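Local coordinates for protein putative polyketide synthase (Brevibacillus brevis, PDB 5HU7) that probably removes water from beta-hydroxyacyl intermediates held on acyl carrier protein, as the dehydratase domain of a trans-AT polyketide synthase, at residues L12-H17 against E204-H209; A54-A59 against F242-L247; I77-V82 against G130-T135. All coordinates share one frame; numbering follows the deposited sequence.

From the N terminus, residues 12-17 come first, in the loop before strand 18-19. They meet 204-209, 187 residues on, and close interaction 1. Helix 52-65 supplies 54-59, which meets strand 241-249 in interaction 2. The segments of these two contacts alternate along the chain, so their loops cross. Interaction 3, between 77-82 and 130-135, closes a shorter loop nested inside both. Interactions 1 and 2 meet at E57, which bonds H13, V207 and F208. Interactions 2 and 3 meet where strands 76-84 and 241-249 pair. Together they tie the N-terminal loop, the 204-209 loop, the helix and neighbouring strands of a double hotdog fold.

Interaction 1: residues L12-H17 against E204-H209; sequences LHPLLH and EQLVFH
H13 ND1 accepts the backbone N-H of L15 at 2.9 Å, and H13 NE2 bonds E57 of helix 52-65, so the imidazole that meets Q205 and L206 is held at both nitrogens. The L15 donor is tilted 25° out of the ring plane. H13 begins a type I beta turn that runs to L16. L12 and H13 together face L16 in a classic beta bulge, within the double hotdog fold of polyketide synthase dehydratases. The H13 CG lies anti to the backbone N (chi1 174°), which carries the ring to the other segment. There the backbone O of Q205 sits at the ring edge, near its plane, 3.4 Å from CD2 of H13. CD2 of L206 reaches NE2 of H13 at 3.5 Å; the two side chains cross at about a right angle. L206 CD2 also touches P14 CG at 3.9 Å. The Q205 chain is extended past CG and runs past H13 the other way, its amide plane turned 48° from the imidazole. Its amide ends beside L12 and P14. Q205 OE1 lies 3.6 Å from P14 CD, and Q205 NE2 lies 3.0 Å from L12 O. E57 serves both sides of the contact, since it also accepts the backbone N-H groups of V207 and F208. The loop 204-209 and the turn are therefore positioned on one carboxylate of the helix. At the far side of the turn, H17 NE2 donates to P14 O at 2.9 Å, meeting that oxygen from above the carbonyl plane.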
loop_
_atom_site.group_PDB
_atom_site.type_symbol
_atom_site.label_atom_id
_atom_site.label_comp_id
_atom_site.label_asym_id
_atom_site.label_seq_id
_atom_site.Cartn_x
_atom_site.Cartn_y
_atom_site.Cartn_z
ATOM N N LEU A 12 4.760 -4.084 4.816
ATOM C CA LEU A 12 4.995 -2.806 5.500
ATOM C C LEU A 12 5.382 -2.996 6.964
ATOM O O LEU A 12 6.224 -2.270 7.490
ATOM C CB LEU A 12 3.755 -1.889 5.436
ATOM C CG LEU A 12 3.183 -1.559 4.054
ATOM C CD1 LEU A 12 1.816 -0.921 4.173
ATOM C CD2 LEU A 12 4.114 -0.664 3.280
ATOM N N HIS A 13 4.734 -3.946 7.634
ATOM C CA HIS A 13 4.917 -4.193 9.050
ATOM C C HIS A 13 4.446 -5.633 9.339
ATOM O O HIS A 13 3.589 -6.130 8.600
ATOM C CB HIS A 13 4.055 -3.140 9.780
ATOM C CG HIS A 13 3.957 -3.271 11.264
ATOM N ND1 HIS A 13 3.081 -4.176 11.852
ATOM C CD2 HIS A 13 4.595 -2.586 12.234
ATOM C CE1 HIS A 13 3.240 -4.028 13.155
ATOM N NE2 HIS A 13 4.154 -3.093 13.434
ATOM N N PRO A 14 4.931 -6.329 10.399
ATOM C CA PRO A 14 4.449 -7.703 10.656
ATOM C C PRO A 14 2.921 -7.873 10.679
ATOM O O PRO A 14 2.407 -8.902 10.265
ATOM C CB PRO A 14 5.072 -8.025 12.022
ATOM C CG PRO A 14 6.315 -7.235 12.037
ATOM C CD PRO A 14 5.953 -5.939 11.395
ATOM N N LEU A 15 2.195 -6.844 11.107
ATOM C CA LEU A 15 0.748 -6.893 11.180
ATOM C C LEU A 15 0.048 -6.125 10.075
ATOM O O LEU A 15 -1.161 -6.228 10.015
ATOM C CB LEU A 15 0.297 -6.406 12.560
ATOM C CG LEU A 15 0.808 -7.212 13.754
ATOM C CD1 LEU A 15 0.177 -6.737 15.026
ATOM C CD2 LEU A 15 0.513 -8.681 13.581
ATOM N N LEU A 16 0.764 -5.350 9.233
ATOM C CA LEU A 16 0.167 -4.593 8.105
ATOM C C LEU A 16 0.880 -5.041 6.888
ATOM O O LEU A 16 1.964 -4.542 6.628
ATOM C CB LEU A 16 0.419 -3.087 8.169
ATOM C CG LEU A 16 -0.355 -2.197 9.028
ATOM C CD1 LEU A 16 -0.118 -0.806 8.575
ATOM C CD2 LEU A 16 -1.846 -2.522 9.004
ATOM N N HIS A 17 0.299 -5.915 6.112
ATOM C CA HIS A 17 1.020 -6.449 4.964
ATOM C C HIS A 17 0.967 -5.539 3.752
ATOM O O HIS A 17 1.990 -5.344 3.095
ATOM C CB HIS A 17 0.525 -7.872 4.655
ATOM C CG HIS A 17 0.649 -8.783 5.839
ATOM N ND1 HIS A 17 0.030 -10.015 5.872
ATOM C CD2 HIS A 17 1.352 -8.616 6.985
ATOM C CE1 HIS A 17 0.344 -10.536 7.047
ATOM N NE2 HIS A 17 1.094 -9.702 7.766
ATOM N N GLU A 204 12.493 -3.423 15.214
ATOM C CA GLU A 204 12.556 -2.054 14.693
ATOM C C GLU A 204 11.177 -1.574 14.228
ATOM O O GLU A 204 10.916 -0.387 14.359
ATOM C CB GLU A 204 13.564 -1.946 13.527
ATOM C CG GLU A 204 13.790 -0.530 13.005
ATOM C CD GLU A 204 13.059 -0.164 11.726
ATOM O OE1 GLU A 204 13.202 -0.899 10.721
ATOM O OE2 GLU A 204 12.391 0.893 11.710
ATOM N N GLN A 205 10.296 -2.465 13.685
ATOM C CA GLN A 205 8.943 -2.065 13.246
ATOM C C GLN A 205 7.918 -2.051 14.400
ATOM O O GLN A 205 6.931 -1.326 14.328
ATOM C CB GLN A 205 8.456 -2.980 12.107
ATOM C CG GLN A 205 9.197 -2.739 10.791
ATOM C CD GLN A 205 8.984 -3.851 9.793
ATOM O OE1 GLN A 205 9.160 -5.034 10.100
ATOM N NE2 GLN A 205 8.686 -3.504 8.548
ATOM N N LEU A 206 8.210 -2.761 15.493
ATOM C CA LEU A 206 7.325 -2.874 16.645
ATOM C C LEU A 206 7.517 -1.842 17.755
ATOM O O LEU A 206 8.572 -1.235 17.890
ATOM C CB LEU A 206 7.493 -4.272 17.236
ATOM C CG LEU A 206 7.287 -5.438 16.243
ATOM C CD1 LEU A 206 7.295 -6.795 16.961
ATOM C CD2 LEU A 206 6.022 -5.227 15.409
ATOM N N VAL A 207 6.442 -1.589 18.481
ATOM C CA VAL A 207 6.420 -0.800 19.699
ATOM C C VAL A 207 6.093 -1.802 20.834
ATOM O O VAL A 207 6.855 -1.915 21.798
ATOM C CB VAL A 207 5.428 0.395 19.613
ATOM C CG1 VAL A 207 5.125 0.989 20.990
ATOM C CG2 VAL A 207 5.982 1.471 18.681
ATOM N N PHE A 208 4.976 -2.561 20.659
ATOM C CA PHE A 208 4.532 -3.601 21.574
ATOM C C PHE A 208 5.180 -4.906 21.200
ATOM O O PHE A 208 5.061 -5.347 20.050
ATOM C CB PHE A 208 3.029 -3.814 21.501
ATOM C CG PHE A 208 2.198 -2.656 21.987
ATOM C CD1 PHE A 208 1.935 -2.490 23.337
ATOM C CD2 PHE A 208 1.613 -1.781 21.093
ATOM C CE1 PHE A 208 1.149 -1.444 23.774
ATOM C CE2 PHE A 208 0.851 -0.711 21.538
ATOM C CZ PHE A 208 0.622 -0.555 22.868
ATOM N N HIS A 209 5.822 -5.556 22.183
ATOM C CA HIS A 209 6.502 -6.812 21.993
ATOM C C HIS A 209 5.425 -7.899 21.835
ATOM O O HIS A 209 4.403 -7.834 22.526
ATOM C CB HIS A 209 7.378 -7.091 23.218
ATOM C CG HIS A 209 8.330 -8.217 23.056
ATOM N ND1 HIS A 209 7.925 -9.531 23.226
ATOM C CD2 HIS A 209 9.641 -8.201 22.736
ATOM C CE1 HIS A 209 8.993 -10.270 22.952
ATOM N NE2 HIS A 209 10.070 -9.508 22.760
#

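Interaction 2: residues A54-A59 against F242-L247; sequences AYLEMA and FTLEEL
F242 pushes the end of its ring between Y55 and L56 of helix 52-65. This is the apolar seam between helix and strand 241-249 in the double hotdog fold of the dehydratase. Both helix side chains meet F242 at the ring edge, near its plane. Y55 CD2 comes to 3.8 Å from F242 CE2, and L56 CD2 comes to 3.9 Å from F242 CZ. The F242 CG sits between its own backbone N and carbonyl carbon (chi1 76°), and this sends the ring to the helix. L56 is shared by three strand residues. Its two methyl carbons straddle a branch of L244: L56 CD2 is 4.0 Å from L244 CD2, and CD1 is equally near. The axis of 242-244 passes 11.6 Å from that of 54-59, at a crossing angle of -50°. The chain turns a corner at E245, and E245 and E246 form a classic beta bulge against strand 287-298. L247 still points to the helix beyond it. The polar end of Y55 is satisfied away from F242, where its OH bonds the backbone N of L88. At the other end of the seam, L247 CD2 reaches L56 CD1 at 4.2 Å.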
loop_
_atom_site.group_PDB
_atom_site.type_symbol
_atom_site.label_atom_id
_atom_site.label_comp_id
_atom_site.label_asym_id
_atom_site.label_seq_id
_atom_site.Cartn_x
_atom_site.Cartn_y
_atom_site.Cartn_z
ATOM N N ALA A 54 -1.989 -7.155 19.895
ATOM C CA ALA A 54 -1.867 -7.157 18.453
ATOM C C ALA A 54 -2.834 -6.158 17.820
ATOM O O ALA A 54 -2.476 -5.518 16.838
ATOM C CB ALA A 54 -2.094 -8.540 17.906
ATOM N N TYR A 55 -4.014 -5.932 18.455
ATOM C CA TYR A 55 -4.982 -4.950 17.984
ATOM C C TYR A 55 -4.434 -3.535 18.114
ATOM O O TYR A 55 -4.686 -2.708 17.245
ATOM C CB TYR A 55 -6.275 -5.032 18.809
ATOM C CG TYR A 55 -7.088 -6.290 18.609
ATOM C CD1 TYR A 55 -7.903 -6.448 17.486
ATOM C CD2 TYR A 55 -7.150 -7.258 19.597
ATOM C CE1 TYR A 55 -8.762 -7.546 17.364
ATOM C CE2 TYR A 55 -7.980 -8.370 19.474
ATOM C CZ TYR A 55 -8.814 -8.488 18.375
ATOM O OH TYR A 55 -9.654 -9.556 18.266
ATOM N N LEU A 56 -3.697 -3.249 19.196
ATOM C CA LEU A 56 -3.139 -1.925 19.434
ATOM C C LEU A 56 -1.974 -1.635 18.533
ATOM O O LEU A 56 -1.851 -0.535 17.995
ATOM C CB LEU A 56 -2.711 -1.801 20.882
ATOM C CG LEU A 56 -3.800 -2.035 21.949
ATOM C CD1 LEU A 56 -3.167 -2.031 23.330
ATOM C CD2 LEU A 56 -4.878 -1.014 21.858
ATOM N N GLU A 57 -1.099 -2.614 18.398
ATOM C CA GLU A 57 0.083 -2.569 17.523
ATOM C C GLU A 57 -0.312 -2.404 16.032
ATOM O O GLU A 57 0.282 -1.584 15.344
ATOM C CB GLU A 57 0.921 -3.838 17.734
ATOM C CG GLU A 57 2.236 -3.893 16.999
ATOM C CD GLU A 57 3.141 -2.699 17.178
ATOM O OE1 GLU A 57 3.200 -2.175 18.307
ATOM O OE2 GLU A 57 3.771 -2.256 16.190
ATOM N N MET A 58 -1.337 -3.148 15.571
ATOM C CA MET A 58 -1.855 -3.056 14.196
ATOM C C MET A 58 -2.444 -1.662 13.922
ATOM O O MET A 58 -2.129 -1.047 12.920
ATOM C CB MET A 58 -2.912 -4.138 13.925
ATOM C CG MET A 58 -3.162 -4.366 12.460
ATOM S SD MET A 58 -4.593 -5.405 12.045
ATOM C CE MET A 58 -4.158 -6.826 12.705
ATOM N N ALA A 59 -3.284 -1.168 14.827
ATOM C CA ALA A 59 -3.900 0.159 14.730
ATOM C C ALA A 59 -2.860 1.276 14.715
ATOM O O ALA A 59 -2.987 2.226 13.940
ATOM C CB ALA A 59 -4.827 0.360 15.902
ATOM N N PHE A 242 -11.582 -6.415 25.199
ATOM C CA PHE A 242 -11.006 -5.440 26.089
ATOM C C PHE A 242 -11.461 -4.043 25.716
ATOM O O PHE A 242 -11.930 -3.817 24.610
ATOM C CB PHE A 242 -9.468 -5.508 26.096
ATOM C CG PHE A 242 -8.802 -4.890 24.878
ATOM C CD1 PHE A 242 -8.488 -3.530 24.843
ATOM C CD2 PHE A 242 -8.445 -5.672 23.793
ATOM C CE1 PHE A 242 -7.767 -2.993 23.778
ATOM C CE2 PHE A 242 -7.751 -5.124 22.720
ATOM C CZ PHE A 242 -7.400 -3.802 22.725
ATOM N N THR A 243 -11.311 -3.117 26.670
ATOM C CA THR A 243 -11.519 -1.688 26.503
ATOM C C THR A 243 -10.293 -0.972 27.064
ATOM O O THR A 243 -9.660 -1.471 28.001
ATOM C CB THR A 243 -12.806 -1.178 27.182
ATOM O OG1 THR A 243 -12.752 -1.481 28.566
ATOM C CG2 THR A 243 -14.072 -1.740 26.549
ATOM N N LEU A 244 -9.951 0.186 26.492
ATOM C CA LEU A 244 -8.818 0.971 26.969
ATOM C C LEU A 244 -9.136 2.418 26.793
ATOM O O LEU A 244 -9.294 2.890 25.676
ATOM C CB LEU A 244 -7.560 0.533 26.206
ATOM C CG LEU A 244 -6.255 1.284 26.373
ATOM C CD1 LEU A 244 -5.775 1.239 27.727
ATOM C CD2 LEU A 244 -5.200 0.684 25.481
ATOM N N GLU A 245 -9.267 3.128 27.898
ATOM C CA GLU A 245 -9.602 4.538 27.851
ATOM C C GLU A 245 -8.550 5.393 27.191
ATOM O O GLU A 245 -8.906 6.262 26.416
ATOM C CB GLU A 245 -9.954 5.086 29.245
ATOM C CG GLU A 245 -11.438 5.003 29.564
ATOM C CD GLU A 245 -12.336 5.679 28.534
ATOM O OE1 GLU A 245 -12.263 6.925 28.403
ATOM O OE2 GLU A 245 -13.026 4.948 27.781
ATOM N N GLU A 246 -7.276 5.160 27.482
ATOM C CA GLU A 246 -6.211 5.958 26.914
ATOM C C GLU A 246 -4.927 5.205 26.849
ATOM O O GLU A 246 -4.624 4.436 27.751
ATOM C CB GLU A 246 -6.019 7.248 27.739
ATOM C CG GLU A 246 -5.230 8.339 27.038
ATOM C CD GLU A 246 -5.112 9.598 27.877
ATOM O OE1 GLU A 246 -4.228 9.636 28.766
ATOM O OE2 GLU A 246 -5.926 10.531 27.667
ATOM N N LEU A 247 -4.155 5.466 25.809
ATOM C CA LEU A 247 -2.860 4.867 25.569
ATOM C C LEU A 247 -1.988 5.961 25.020
ATOM O O LEU A 247 -2.327 6.535 23.979
ATOM C CB LEU A 247 -2.994 3.730 24.539
ATOM C CG LEU A 247 -1.741 3.211 23.834
ATOM C CD1 LEU A 247 -0.721 2.731 24.799
ATOM C CD2 LEU A 247 -2.090 2.054 22.904
#

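Interaction 3: residues I77-V82 against G130-T135; sequences IRMSHV and GMVEFT
R78 and E133 face each other as an antiparallel hydrogen-bonded pair, and their side chains run side by side on the same face of the sheet. Their backbones exchange two bonds. R78 N donates to E133 O at 2.9 Å, and E133 N donates to R78 O at the same length. S80 and M131 repeat this pattern: S80 N reaches M131 O at 2.9 Å, and M131 N reaches S80 O at 3.0 Å. R78 NH1 makes a salt bridge to E133 OE2 at 3.2 Å. The carboxylate lies at the edge of the guanidinium, while the arginine nitrogen comes to OE2 from above the carboxylate plane; the two planes are 56° apart. The R78 chain bends at chi3 (-67°) and brings NH1 across to the neighbouring strand. Its NE forms a salt bridge with E248 of strand 241-249, so R78 links three strands. One water knits this face together. It donates to R78 O and to E133 OE2, the latter at 2.8 Å, and accepts from S80 OG. E133 OE2 is thus gripped by NH1 and the water, and R78 O by E133 N and the water. On the other face I77, M79, V132 and F134 are apolar. M79 CG touches V132 CG2 at 3.8 Å, and I77 CG1 lies 4.1 Å from F134 CD1. M79 and V132 also touch helix 52-65. A face with R78, S80, E133 and a water, backing an apolar face turned to a helix, fits the antiparallel sheet that wraps its helix in the hotdog fold.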
loop_
_atom_site.group_PDB
_atom_site.type_symbol
_atom_site.label_atom_id
_atom_site.label_comp_id
_atom_site.label_asym_id
_atom_site.label_seq_id
_atom_site.Cartn_x
_atom_site.Cartn_y
_atom_site.Cartn_z
ATOM N N ILE A 77 1.968 9.539 19.981
ATOM C CA ILE A 77 0.650 9.072 19.612
ATOM C C ILE A 77 -0.171 8.889 20.869
ATOM O O ILE A 77 0.344 8.386 21.864
ATOM C CB ILE A 77 0.747 7.731 18.841
ATOM C CG1 ILE A 77 1.244 7.976 17.410
ATOM C CG2 ILE A 77 -0.599 6.985 18.829
ATOM C CD1 ILE A 77 1.690 6.736 16.685
ATOM N N ARG A 78 -1.472 9.267 20.803
ATOM C CA ARG A 78 -2.429 9.006 21.870
ATOM C C ARG A 78 -3.606 8.276 21.243
ATOM O O ARG A 78 -4.228 8.808 20.330
ATOM C CB ARG A 78 -2.922 10.263 22.562
ATOM C CG ARG A 78 -3.897 9.941 23.718
ATOM C CD ARG A 78 -4.586 11.144 24.305
ATOM N NE ARG A 78 -3.626 12.010 24.981
ATOM C CZ ARG A 78 -3.210 13.203 24.564
ATOM N NH1 ARG A 78 -3.699 13.738 23.456
ATOM N NH2 ARG A 78 -2.309 13.876 25.262
ATOM N N MET A 79 -3.903 7.066 21.713
ATOM C CA MET A 79 -5.087 6.333 21.292
ATOM C C MET A 79 -6.074 6.444 22.454
ATOM O O MET A 79 -5.667 6.317 23.582
ATOM C CB MET A 79 -4.793 4.893 20.954
ATOM C CG MET A 79 -3.660 4.729 19.963
ATOM S SD MET A 79 -3.226 2.996 19.582
ATOM C CE MET A 79 -4.736 2.394 19.149
ATOM N N SER A 80 -7.336 6.764 22.186
ATOM C CA SER A 80 -8.373 6.976 23.203
ATOM C C SER A 80 -9.612 6.163 22.854
ATOM O O SER A 80 -9.855 5.936 21.679
ATOM C CB SER A 80 -8.785 8.448 23.226
ATOM O OG SER A 80 -7.743 9.267 23.702
ATOM N N HIS A 81 -10.405 5.787 23.865
ATOM C CA HIS A 81 -11.690 5.099 23.700
ATOM C C HIS A 81 -11.602 3.844 22.853
ATOM O O HIS A 81 -12.430 3.619 21.985
ATOM C CB HIS A 81 -12.729 6.065 23.124
ATOM C CG HIS A 81 -12.827 7.351 23.874
ATOM N ND1 HIS A 81 -13.104 7.373 25.229
ATOM C CD2 HIS A 81 -12.642 8.624 23.442
ATOM C CE1 HIS A 81 -13.117 8.655 25.574
ATOM N NE2 HIS A 81 -12.819 9.444 24.534
ATOM N N VAL A 82 -10.567 3.057 23.076
ATOM C CA VAL A 82 -10.340 1.810 22.339
ATOM C C VAL A 82 -11.263 0.719 22.885
ATOM O O VAL A 82 -11.429 0.582 24.097
ATOM C CB VAL A 82 -8.858 1.378 22.385
ATOM C CG1 VAL A 82 -8.657 0.046 21.680
ATOM C CG2 VAL A 82 -7.938 2.455 21.792
ATOM N N GLY A 130 -11.157 2.675 17.665
ATOM C CA GLY A 130 -10.663 3.678 18.582
ATOM C C GLY A 130 -10.294 4.961 17.888
ATOM O O GLY A 130 -10.374 5.051 16.665
ATOM N N MET A 131 -9.949 5.973 18.671
ATOM C CA MET A 131 -9.556 7.287 18.166
ATOM C C MET A 131 -8.078 7.452 18.345
ATOM O O MET A 131 -7.525 6.901 19.296
ATOM C CB MET A 131 -10.276 8.391 18.937
ATOM C CG MET A 131 -11.791 8.261 18.914
ATOM S SD MET A 131 -12.477 8.569 17.281
ATOM C CE MET A 131 -13.615 7.189 17.115
ATOM N N VAL A 132 -7.441 8.222 17.452
ATOM C CA VAL A 132 -6.008 8.517 17.518
ATOM C C VAL A 132 -5.674 9.983 17.288
ATOM O O VAL A 132 -6.232 10.593 16.396
ATOM C CB VAL A 132 -5.201 7.615 16.567
ATOM C CG1 VAL A 132 -3.713 7.979 16.589
ATOM C CG2 VAL A 132 -5.407 6.165 16.945
ATOM N N GLU A 133 -4.721 10.524 18.094
ATOM C CA GLU A 133 -4.157 11.871 17.957
ATOM C C GLU A 133 -2.651 11.794 17.911
ATOM O O GLU A 133 -2.022 10.948 18.564
ATOM C CB GLU A 133 -4.515 12.783 19.122
ATOM C CG GLU A 133 -6.010 12.954 19.341
ATOM C CD GLU A 133 -6.308 13.530 20.702
ATOM O OE1 GLU A 133 -6.585 14.748 20.802
ATOM O OE2 GLU A 133 -6.173 12.772 21.685
ATOM N N PHE A 134 -2.086 12.706 17.164
ATOM C CA PHE A 134 -0.658 12.948 17.015
ATOM C C PHE A 134 -0.369 14.151 17.823
ATOM O O PHE A 134 -1.015 15.174 17.647
ATOM C CB PHE A 134 -0.319 13.244 15.565
ATOM C CG PHE A 134 -0.594 12.049 14.697
ATOM C CD1 PHE A 134 0.191 10.905 14.793
ATOM C CD2 PHE A 134 -1.590 12.086 13.745
ATOM C CE1 PHE A 134 -0.057 9.805 13.984
ATOM C CE2 PHE A 134 -1.840 10.986 12.941
ATOM C CZ PHE A 134 -1.082 9.848 13.076
ATOM N N THR A 135 0.539 14.033 18.758
ATOM C CA THR A 135 0.858 15.117 19.654
ATOM C C THR A 135 2.300 15.048 20.095
ATOM O O THR A 135 2.897 13.978 20.071
ATOM C CB THR A 135 -0.129 15.061 20.851
ATOM O OG1 THR A 135 0.011 16.254 21.641
ATOM C CG2 THR A 135 0.043 13.809 21.703
HETATM O O HOH W 1 -6.666 10.009 21.344
#